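Long-range contacts in metagenomic carboxyl esterase MGS0156 (Uncultured organism, PDB 5D8M), which probably hydrolyses carboxylic ester bonds, being a carboxyl esterase built on the alpha/beta-hydrolase fold: residues A85-L95 against N149-G160; L248-E256 against Y265-D276. All coordinates share one frame; numbering follows the deposited sequence. Where two conformers were deposited one is given.

Contact 1. Residues A85-L95 against N149-G160; sequences AGIRLVLVPGL and NDTIVFVTHSKG
Val90 and Phe154 lie side by side at the middle of two parallel neighbouring strands, 87-92 and 151-157, in the core sheet of an alpha/beta hydrolase. A chi1 of -176° holds Val90 CG1 anti to the backbone N and brings it 3.7 Å from Phe154 CE1, leaving CG2 to meet Ile152 CG2. Val92 CG2 comes up to the edge of the same ring, 3.9 Å from Phe154 CD1, and Ile139 and Val164 of the flanking helices touch both Val92 and Phe154. The other face of the sheet is mostly branched aliphatics: Leu91 CD2 sits 3.8 Å from Val155 CB, Leu89 CD2 lies alongside Val153, and Ile87 CG2 reaches Val153 CG2. Seven backbone hydrogen bonds join the strands, from Thr151 N on Gly86 O to His157 N on Val92 O. Beyond them the chain turns sharply at Ser158, whose phi of 57° fits a nucleophile elbow; a side chain at Gly94 or Gly160 would clash there. Water 3 bridges Gly94 N and His157 ND1, while His157 NE2 is hydrogen-bonded to His299 O. At the opposite end, Arg88 NE gives Asp150 OD2 a 2.7 Å salt-bridge bond, 162° at the hydrogen, meeting the oxygen's anti side; NH1 goes to Thr122. A leucine at Arg88 would probably leave the Asp150 carboxylate without its charged mate and Thr122 OG1 without that donor. Apolar packing and backbone bonds thus hold the strands in register, which sets Ser158, probably the catalytic nucleophile, just past the C-terminal end of strand 151-157.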
loop_
_atom_site.group_PDB
_atom_site.type_symbol
_atom_site.label_atom_id
_atom_site.label_comp_id
_atom_site.label_asym_id
_atom_site.label_seq_id
_atom_site.Cartn_x
_atom_site.Cartn_y
_atom_site.Cartn_z
ATOM N N ALA A 85 19.932 3.035 -12.637
ATOM C CA ALA A 85 18.873 2.544 -13.536
ATOM C C ALA A 85 17.880 3.621 -14.026
ATOM O O ALA A 85 17.071 3.371 -14.907
ATOM C CB ALA A 85 18.101 1.424 -12.851
ATOM N N GLY A 86 17.911 4.811 -13.444
ATOM C CA GLY A 86 16.940 5.831 -13.821
ATOM C C GLY A 86 15.506 5.494 -13.394
ATOM O O GLY A 86 14.545 5.878 -14.056
ATOM N N ILE A 87 15.360 4.768 -12.293
ATOM C CA ILE A 87 14.034 4.418 -11.785
ATOM C C ILE A 87 13.475 5.580 -10.969
ATOM O O ILE A 87 14.200 6.199 -10.202
ATOM C CB ILE A 87 14.077 3.123 -10.932
ATOM C CG1 ILE A 87 14.334 1.931 -11.849
ATOM C CG2 ILE A 87 12.775 2.927 -10.107
ATOM C CD1 ILE A 87 14.439 0.609 -11.130
ATOM N N ARG A 88 12.198 5.882 -11.176
ATOM C CA ARG A 88 11.480 6.838 -10.360
ATOM C C ARG A 88 10.322 6.145 -9.654
ATOM O O ARG A 88 9.490 5.511 -10.289
ATOM C CB ARG A 88 10.953 8.011 -11.197
ATOM C CG ARG A 88 10.069 8.963 -10.386
ATOM C CD ARG A 88 9.625 10.143 -11.248
ATOM N NE ARG A 88 10.761 10.891 -11.776
ATOM C CZ ARG A 88 11.387 11.863 -11.127
ATOM N NH1 ARG A 88 10.994 12.235 -9.917
ATOM N NH2 ARG A 88 12.409 12.459 -11.688
ATOM N N LEU A 89 10.305 6.263 -8.334
ATOM C CA LEU A 89 9.224 5.773 -7.511
ATOM C C LEU A 89 8.129 6.846 -7.476
ATOM O O LEU A 89 8.356 7.970 -7.027
ATOM C CB LEU A 89 9.727 5.454 -6.100
ATOM C CG LEU A 89 10.994 4.600 -6.009
ATOM C CD1 LEU A 89 11.444 4.475 -4.540
ATOM C CD2 LEU A 89 10.775 3.223 -6.639
ATOM N N VAL A 90 6.972 6.500 -8.015
ATOM C CA VAL A 90 5.806 7.357 -7.974
ATOM C C VAL A 90 4.922 6.893 -6.821
ATOM O O VAL A 90 4.316 5.823 -6.877
ATOM C CB VAL A 90 5.044 7.326 -9.306
ATOM C CG1 VAL A 90 3.883 8.311 -9.253
ATOM C CG2 VAL A 90 6.021 7.684 -10.462
ATOM N N LEU A 91 4.882 7.710 -5.781
ATOM C CA LEU A 91 4.212 7.412 -4.529
ATOM C C LEU A 91 2.757 7.876 -4.576
ATOM O O LEU A 91 2.496 9.024 -4.830
ATOM C CB LEU A 91 4.931 8.097 -3.371
ATOM C CG LEU A 91 6.446 7.919 -3.303
ATOM C CD1 LEU A 91 7.092 8.851 -2.231
ATOM C CD2 LEU A 91 6.760 6.459 -3.018
ATOM N N VAL A 92 1.823 6.964 -4.346
ATOM C CA VAL A 92 0.418 7.299 -4.377
ATOM C C VAL A 92 -0.228 6.892 -3.068
ATOM O O VAL A 92 -0.306 5.692 -2.765
ATOM C CB VAL A 92 -0.303 6.592 -5.540
ATOM C CG1 VAL A 92 -1.754 7.024 -5.605
ATOM C CG2 VAL A 92 0.431 6.858 -6.869
ATOM N N PRO A 93 -0.736 7.878 -2.300
ATOM C CA PRO A 93 -1.328 7.584 -0.990
ATOM C C PRO A 93 -2.779 7.173 -1.061
ATOM O O PRO A 93 -3.355 7.135 -2.142
ATOM C CB PRO A 93 -1.197 8.914 -0.243
ATOM C CG PRO A 93 -1.378 9.913 -1.313
ATOM C CD PRO A 93 -0.663 9.332 -2.542
ATOM N N GLY A 94 -3.374 6.930 0.099
ATOM C CA GLY A 94 -4.725 6.410 0.173
ATOM C C GLY A 94 -5.793 7.318 0.761
ATOM O O GLY A 94 -5.708 8.540 0.695
ATOM N N LEU A 95 -6.829 6.683 1.310
ATOM C CA LEU A 95 -7.991 7.360 1.840
ATOM C C LEU A 95 -7.603 8.317 2.970
ATOM O O LEU A 95 -6.892 7.929 3.894
ATOM C CB LEU A 95 -9.009 6.326 2.357
ATOM C CG LEU A 95 -10.405 6.823 2.734
ATOM C CD1 LEU A 95 -11.120 7.268 1.472
ATOM C CD2 LEU A 95 -11.182 5.713 3.429
ATOM N N ASN A 149 12.444 9.291 -20.085
ATOM C CA ASN A 149 13.460 8.252 -19.923
ATOM C C ASN A 149 13.445 7.549 -18.560
ATOM O O ASN A 149 14.173 6.566 -18.357
ATOM C CB ASN A 149 14.843 8.838 -20.169
ATOM C CG ASN A 149 15.068 9.185 -21.629
ATOM O OD1 ASN A 149 14.536 8.520 -22.519
ATOM N ND2 ASN A 149 15.854 10.230 -21.882
ATOM N N ASP A 150 12.629 8.052 -17.633
ATOM C CA ASP A 150 12.541 7.453 -16.309
ATOM C C ASP A 150 11.813 6.129 -16.383
ATOM O O ASP A 150 10.852 5.982 -17.134
ATOM C CB ASP A 150 11.813 8.371 -15.321
ATOM C CG ASP A 150 12.690 9.504 -14.799
ATOM O OD1 ASP A 150 13.904 9.519 -15.080
ATOM O OD2 ASP A 150 12.157 10.360 -14.057
ATOM N N THR A 151 12.264 5.165 -15.601
ATOM C CA THR A 151 11.495 3.941 -15.449
ATOM C C THR A 151 10.506 4.098 -14.285
ATOM O O THR A 151 10.897 4.291 -13.131
ATOM C CB THR A 151 12.423 2.728 -15.255
ATOM O OG1 THR A 151 13.269 2.604 -16.406
ATOM C CG2 THR A 151 11.606 1.469 -15.131
ATOM N N ILE A 152 9.219 4.056 -14.612
ATOM C CA ILE A 152 8.169 4.374 -13.655
ATOM C C ILE A 152 7.784 3.162 -12.800
ATOM O O ILE A 152 7.351 2.127 -13.324
ATOM C CB ILE A 152 6.920 4.911 -14.379
ATOM C CG1 ILE A 152 7.270 6.206 -15.116
ATOM C CG2 ILE A 152 5.780 5.120 -13.395
ATOM C CD1 ILE A 152 7.761 7.334 -14.187
ATOM N N VAL A 153 7.988 3.291 -11.490
ATOM C CA VAL A 153 7.582 2.265 -10.541
ATOM C C VAL A 153 6.645 2.879 -9.502
ATOM O O VAL A 153 7.077 3.655 -8.655
ATOM C CB VAL A 153 8.808 1.622 -9.847
ATOM C CG1 VAL A 153 8.350 0.643 -8.727
ATOM C CG2 VAL A 153 9.677 0.908 -10.881
ATOM N N PHE A 154 5.358 2.556 -9.579
ATOM C CA PHE A 154 4.411 3.035 -8.578
ATOM C C PHE A 154 4.669 2.327 -7.257
ATOM O O PHE A 154 4.895 1.116 -7.236
ATOM C CB PHE A 154 2.958 2.783 -9.006
ATOM C CG PHE A 154 2.475 3.699 -10.113
ATOM C CD1 PHE A 154 2.075 4.991 -9.829
ATOM C CD2 PHE A 154 2.420 3.256 -11.435
ATOM C CE1 PHE A 154 1.617 5.849 -10.830
ATOM C CE2 PHE A 154 1.960 4.109 -12.448
ATOM C CZ PHE A 154 1.550 5.408 -12.138
ATOM N N VAL A 155 4.662 3.101 -6.174
ATOM C CA VAL A 155 4.642 2.550 -4.831
ATOM C C VAL A 155 3.448 3.166 -4.137
ATOM O O VAL A 155 3.390 4.384 -3.956
ATOM C CB VAL A 155 5.927 2.848 -4.052
ATOM C CG1 VAL A 155 5.855 2.218 -2.673
ATOM C CG2 VAL A 155 7.142 2.297 -4.827
ATOM N N THR A 156 2.470 2.325 -3.820
ATOM C CA THR A 156 1.146 2.799 -3.471
ATOM C C THR A 156 0.787 2.316 -2.086
ATOM O O THR A 156 1.321 1.300 -1.629
ATOM C CB THR A 156 0.091 2.292 -4.512
ATOM O OG1 THR A 156 -0.008 0.857 -4.464
ATOM C CG2 THR A 156 0.513 2.648 -5.932
ATOM N N HIS A 157 -0.121 3.031 -1.418
ATOM C CA HIS A 157 -0.564 2.647 -0.084
ATOM C C HIS A 157 -2.093 2.671 -0.038
ATOM O O HIS A 157 -2.728 3.606 -0.556
ATOM C CB HIS A 157 0.034 3.601 0.975
ATOM C CG HIS A 157 -0.399 3.311 2.385
ATOM N ND1 HIS A 157 -1.057 4.239 3.164
ATOM C CD2 HIS A 157 -0.251 2.209 3.158
ATOM C CE1 HIS A 157 -1.288 3.726 4.359
ATOM N NE2 HIS A 157 -0.802 2.497 4.385
ATOM N N SER A 158 -2.665 1.627 0.560
ATOM C CA SER A 158 -4.097 1.607 0.826
ATOM C C SER A 158 -4.933 1.792 -0.453
ATOM O O SER A 158 -4.763 1.099 -1.445
ATOM C CB SER A 158 -4.415 2.696 1.848
ATOM O OG SER A 158 -5.739 2.595 2.336
ATOM N N LYS A 159 -5.823 2.780 -0.424
ATOM C CA LYS A 159 -6.661 3.062 -1.596
ATOM C C LYS A 159 -5.840 3.506 -2.826
ATOM O O LYS A 159 -6.293 3.397 -3.979
ATOM C CB LYS A 159 -7.714 4.126 -1.241
ATOM C CG LYS A 159 -8.710 4.417 -2.383
ATOM C CD LYS A 159 -9.876 5.285 -1.913
ATOM C CE LYS A 159 -10.587 5.932 -3.105
ATOM N NZ LYS A 159 -9.673 6.945 -3.784
ATOM N N GLY A 160 -4.637 4.018 -2.585
ATOM C CA GLY A 160 -3.774 4.445 -3.684
ATOM C C GLY A 160 -3.476 3.333 -4.665
ATOM O O GLY A 160 -3.316 3.555 -5.877
HETATM O O HOH W 1 15.214 4.394 -17.090
HETATM O O HOH W 2 15.705 1.063 -16.104
HETATM O O HOH W 3 -1.694 6.765 2.491
#

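Contact 2. Residues L248-E256 against Y265-D276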
loop_
_atom_site.group_PDB
_atom_site.type_symbol
_atom_site.label_atom_id
_atom_site.label_comp_id
_atom_site.label_asym_id
_atom_site.label_seq_id
_atom_site.Cartn_x
_atom_site.Cartn_y
_atom_site.Cartn_z
ATOM N N LEU A 248 2.995 -6.099 -0.702
ATOM C CA LEU A 248 3.329 -6.257 0.707
ATOM C C LEU A 248 2.034 -6.137 1.488
ATOM O O LEU A 248 1.276 -5.197 1.268
ATOM C CB LEU A 248 4.323 -5.192 1.162
ATOM C CG LEU A 248 5.738 -5.351 0.609
ATOM C CD1 LEU A 248 6.424 -3.981 0.603
ATOM C CD2 LEU A 248 6.536 -6.316 1.472
ATOM N N ALA A 249 1.763 -7.105 2.360
ATOM C CA ALA A 249 0.572 -7.049 3.192
ATOM C C ALA A 249 0.944 -6.958 4.679
ATOM O O ALA A 249 1.478 -7.903 5.249
ATOM C CB ALA A 249 -0.313 -8.267 2.925
ATOM N N ALA A 250 0.656 -5.816 5.308
ATOM C CA ALA A 250 1.070 -5.599 6.691
ATOM C C ALA A 250 0.091 -6.178 7.711
ATOM O O ALA A 250 -1.122 -6.278 7.456
ATOM C CB ALA A 250 1.264 -4.115 6.945
ATOM N N PHE A 251 0.641 -6.587 8.858
ATOM C CA PHE A 251 -0.137 -6.759 10.067
ATOM C C PHE A 251 0.803 -6.752 11.253
ATOM O O PHE A 251 1.981 -7.070 11.120
ATOM C CB PHE A 251 -0.978 -8.052 10.020
ATOM C CG PHE A 251 -0.175 -9.335 9.994
ATOM C CD1 PHE A 251 0.196 -9.922 8.786
ATOM C CD2 PHE A 251 0.162 -9.976 11.171
ATOM C CE1 PHE A 251 0.912 -11.115 8.766
ATOM C CE2 PHE A 251 0.869 -11.171 11.162
ATOM C CZ PHE A 251 1.249 -11.744 9.958
ATOM N N ALA A 252 0.273 -6.369 12.406
ATOM C CA ALA A 252 0.998 -6.421 13.656
ATOM C C ALA A 252 0.097 -7.076 14.689
ATOM O O ALA A 252 -1.100 -7.221 14.459
ATOM C CB ALA A 252 1.409 -5.027 14.105
ATOM N N SER A 253 0.660 -7.459 15.829
ATOM C CA SER A 253 -0.147 -7.980 16.918
ATOM C C SER A 253 -1.039 -6.859 17.394
ATOM O O SER A 253 -0.788 -5.694 17.076
ATOM C CB SER A 253 0.725 -8.498 18.061
ATOM O OG SER A 253 1.489 -7.431 18.610
ATOM N N ARG A 254 -2.067 -7.196 18.168
ATOM C CA ARG A 254 -2.959 -6.171 18.687
ATOM C C ARG A 254 -2.212 -5.111 19.499
ATOM O O ARG A 254 -2.445 -3.918 19.339
ATOM C CB ARG A 254 -4.052 -6.802 19.541
ATOM C CG ARG A 254 -5.108 -5.811 19.914
ATOM C CD ARG A 254 -6.186 -6.423 20.761
ATOM N NE ARG A 254 -7.319 -5.509 20.850
ATOM C CZ ARG A 254 -7.412 -4.481 21.694
ATOM N NH1 ARG A 254 -8.504 -3.723 21.684
ATOM N NH2 ARG A 254 -6.429 -4.207 22.549
ATOM N N GLU A 255 -1.281 -5.540 20.343
ATOM C CA GLU A 255 -0.577 -4.595 21.196
ATOM C C GLU A 255 0.423 -3.713 20.431
ATOM O O GLU A 255 0.783 -2.647 20.915
ATOM C CB GLU A 255 0.134 -5.332 22.343
ATOM C CG GLU A 255 1.387 -6.088 21.971
ATOM C CD GLU A 255 2.147 -6.594 23.199
ATOM O OE1 GLU A 255 3.344 -6.936 23.062
ATOM O OE2 GLU A 255 1.553 -6.655 24.301
ATOM N N GLU A 256 0.866 -4.145 19.250
ATOM C CA GLU A 256 1.731 -3.295 18.420
ATOM C C GLU A 256 0.951 -2.576 17.325
ATOM O O GLU A 256 1.526 -2.051 16.363
ATOM C CB GLU A 256 2.867 -4.117 17.810
ATOM C CG GLU A 256 3.830 -4.703 18.862
ATOM C CD GLU A 256 4.480 -3.640 19.769
ATOM O OE1 GLU A 256 4.695 -2.491 19.318
ATOM O OE2 GLU A 256 4.788 -3.960 20.947
ATOM N N TYR A 265 -9.219 -2.993 14.070
ATOM C CA TYR A 265 -8.511 -4.263 14.174
ATOM C C TYR A 265 -9.387 -5.343 14.818
ATOM O O TYR A 265 -9.382 -6.496 14.393
ATOM C CB TYR A 265 -7.234 -4.097 14.994
ATOM C CG TYR A 265 -6.532 -5.408 15.272
ATOM C CD1 TYR A 265 -5.575 -5.906 14.387
ATOM C CD2 TYR A 265 -6.810 -6.136 16.412
ATOM C CE1 TYR A 265 -4.935 -7.109 14.643
ATOM C CE2 TYR A 265 -6.181 -7.328 16.672
ATOM C CZ TYR A 265 -5.247 -7.806 15.791
ATOM O OH TYR A 265 -4.623 -9.002 16.075
ATOM N N ASP A 266 -10.120 -4.956 15.860
ATOM C CA ASP A 266 -10.902 -5.898 16.630
ATOM C C ASP A 266 -12.077 -6.449 15.814
ATOM O O ASP A 266 -12.439 -7.607 15.948
ATOM C CB ASP A 266 -11.415 -5.254 17.922
ATOM C CG ASP A 266 -10.313 -5.081 18.983
ATOM O OD1 ASP A 266 -9.227 -5.713 18.868
ATOM O OD2 ASP A 266 -10.552 -4.331 19.947
ATOM N N ILE A 267 -12.649 -5.623 14.950
ATOM C CA ILE A 267 -13.689 -6.097 14.063
ATOM C C ILE A 267 -13.141 -7.134 13.082
ATOM O O ILE A 267 -13.710 -8.230 12.940
ATOM C CB ILE A 267 -14.320 -4.941 13.291
ATOM C CG1 ILE A 267 -15.024 -4.004 14.275
ATOM C CG2 ILE A 267 -15.329 -5.481 12.270
ATOM C CD1 ILE A 267 -15.521 -2.730 13.619
ATOM N N LEU A 268 -12.051 -6.794 12.415
ATOM C CA LEU A 268 -11.461 -7.672 11.404
ATOM C C LEU A 268 -10.925 -8.970 12.015
ATOM O O LEU A 268 -11.070 -10.058 11.425
ATOM C CB LEU A 268 -10.348 -6.938 10.652
ATOM C CG LEU A 268 -10.788 -5.703 9.841
ATOM C CD1 LEU A 268 -9.615 -5.103 9.083
ATOM C CD2 LEU A 268 -11.887 -6.074 8.883
ATOM N N ALA A 269 -10.363 -8.865 13.217
ATOM C CA ALA A 269 -9.789 -10.024 13.899
ATOM C C ALA A 269 -10.826 -11.074 14.274
ATOM O O ALA A 269 -10.452 -12.191 14.579
ATOM C CB ALA A 269 -9.033 -9.585 15.141
ATOM N N LYS A 270 -12.117 -10.729 14.256
ATOM C CA LYS A 270 -13.152 -11.723 14.524
ATOM C C LYS A 270 -13.087 -12.896 13.546
ATOM O O LYS A 270 -13.455 -14.006 13.915
ATOM C CB LYS A 270 -14.555 -11.112 14.473
ATOM C CG LYS A 270 -14.869 -10.200 15.630
ATOM C CD LYS A 270 -14.695 -10.908 16.950
ATOM C CE LYS A 270 -14.950 -9.960 18.116
ATOM N NZ LYS A 270 -15.972 -10.504 19.061
ATOM N N THR A 271 -12.641 -12.656 12.310
ATOM C CA THR A 271 -12.437 -13.751 11.352
ATOM C C THR A 271 -10.990 -13.848 10.813
ATOM O O THR A 271 -10.589 -14.898 10.320
ATOM C CB THR A 271 -13.370 -13.634 10.146
ATOM O OG1 THR A 271 -13.066 -12.436 9.433
ATOM C CG2 THR A 271 -14.836 -13.602 10.574
ATOM N N ASP A 272 -10.213 -12.770 10.892
ATOM C CA ASP A 272 -8.819 -12.826 10.428
ATOM C C ASP A 272 -7.868 -11.899 11.214
ATOM O O ASP A 272 -7.817 -10.689 11.004
ATOM C CB ASP A 272 -8.735 -12.516 8.918
ATOM C CG ASP A 272 -7.494 -13.166 8.244
ATOM O OD1 ASP A 272 -6.448 -13.355 8.919
ATOM O OD2 ASP A 272 -7.564 -13.489 7.033
ATOM N N ALA A 273 -7.102 -12.512 12.109
ATOM C CA ALA A 273 -6.112 -11.819 12.912
ATOM C C ALA A 273 -4.965 -11.253 12.091
ATOM O O ALA A 273 -4.215 -10.419 12.583
ATOM C CB ALA A 273 -5.573 -12.763 13.984
ATOM N N LEU A 274 -4.815 -11.697 10.841
ATOM C CA LEU A 274 -3.742 -11.178 10.006
ATOM C C LEU A 274 -4.302 -9.998 9.245
ATOM O O LEU A 274 -4.662 -10.114 8.075
ATOM C CB LEU A 274 -3.195 -12.232 9.039
ATOM C CG LEU A 274 -2.157 -13.188 9.624
ATOM C CD1 LEU A 274 -2.721 -14.032 10.751
ATOM C CD2 LEU A 274 -1.630 -14.112 8.530
ATOM N N ASN A 275 -4.403 -8.871 9.944
ATOM C CA ASN A 275 -4.934 -7.644 9.381
ATOM C C ASN A 275 -4.181 -6.465 9.991
ATOM O O ASN A 275 -3.691 -6.561 11.113
ATOM C CB ASN A 275 -6.437 -7.505 9.651
ATOM C CG ASN A 275 -6.741 -7.029 11.077
ATOM O OD1 ASN A 275 -6.753 -5.822 11.353
ATOM N ND2 ASN A 275 -7.034 -7.972 11.973
ATOM N N ASP A 276 -4.104 -5.356 9.267
ATOM C CA ASP A 276 -3.292 -4.228 9.725
ATOM C C ASP A 276 -4.124 -3.154 10.418
ATOM O O ASP A 276 -3.641 -2.060 10.674
ATOM C CB ASP A 276 -2.521 -3.607 8.559
ATOM C CG ASP A 276 -3.432 -2.974 7.505
ATOM O OD1 ASP A 276 -4.624 -2.716 7.762
ATOM O OD2 ASP A 276 -2.926 -2.691 6.405
HETATM O O HOH W 4 -1.886 -4.653 4.665
HETATM O O HOH W 5 -2.239 -4.755 12.737
HETATM O O HOH W 6 -2.656 -9.614 14.590
#
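Phe251 carries Leu274 over one face of its ring in a CH-pi contact, with Leu274 CG 3.8 Å from the ring centroid, and also stacks with Trp65. Tyr265 has Arg254 CA over a face, Arg254 CB reaching Tyr265 CE2 at 3.6 Å, and water 6 lies at its edge, in the ring plane, 2.5 Å from Tyr265 OH; that water also donates to Ala252 O and Ala273 O. The two segments run from the end of core strand 244-248 of the alpha/beta hydrolase into the excursion that follows it, which ends at the probable acid of the catalytic triad. An Asx turn, with Leu274 N bonded to Asp272 OD1, and an inverse gamma turn centred on Leu274 shape the approach to it. Farther out, Arg254 stretches from CG to NE and holds the Asp266 carboxylate with one nitrogen to each oxygen: NE to OD1 and NH1 to OD2, both 2.8 Å, each on a syn lone pair. The guanidinium and carboxylate are nearly coplanar, 14° apart, so the two bonds together fix the rotation of both groups. Asp276 directs OD2 to His299 ND1, while OD1 accepts from the backbone N of Leu278 and Val279. Asp276 CB rests 3.2 Å from Ala250 O, and water 4 bridges Ala250 N and Asp276 OD2.

In the fold
From the N terminus, the chain passes edge strand 31-32 and helix 34-48 before it reaches strand 87-92, continues through edge strand 120-123 and helix 132-143, and returns in strand 151-157, where contact 1 closes a loop of 53 intervening residues. It then passes through strand 178-184 to strand 244-248, and contact 2 closes a much shorter excursion around helix 262-269. The two are in series, neither nested nor crossed; the centres of contact 1 and contact 2 are about 25 Å apart. Contact 1 joins neighbouring core strands, whereas contact 2 ties the loop after strand 244-248 to helix 262-269 and the turn that follows it. His299 links them, bonding Asp276 and, weakly, Ser158, an arrangement consistent with a Ser-His-Asp catalytic triad.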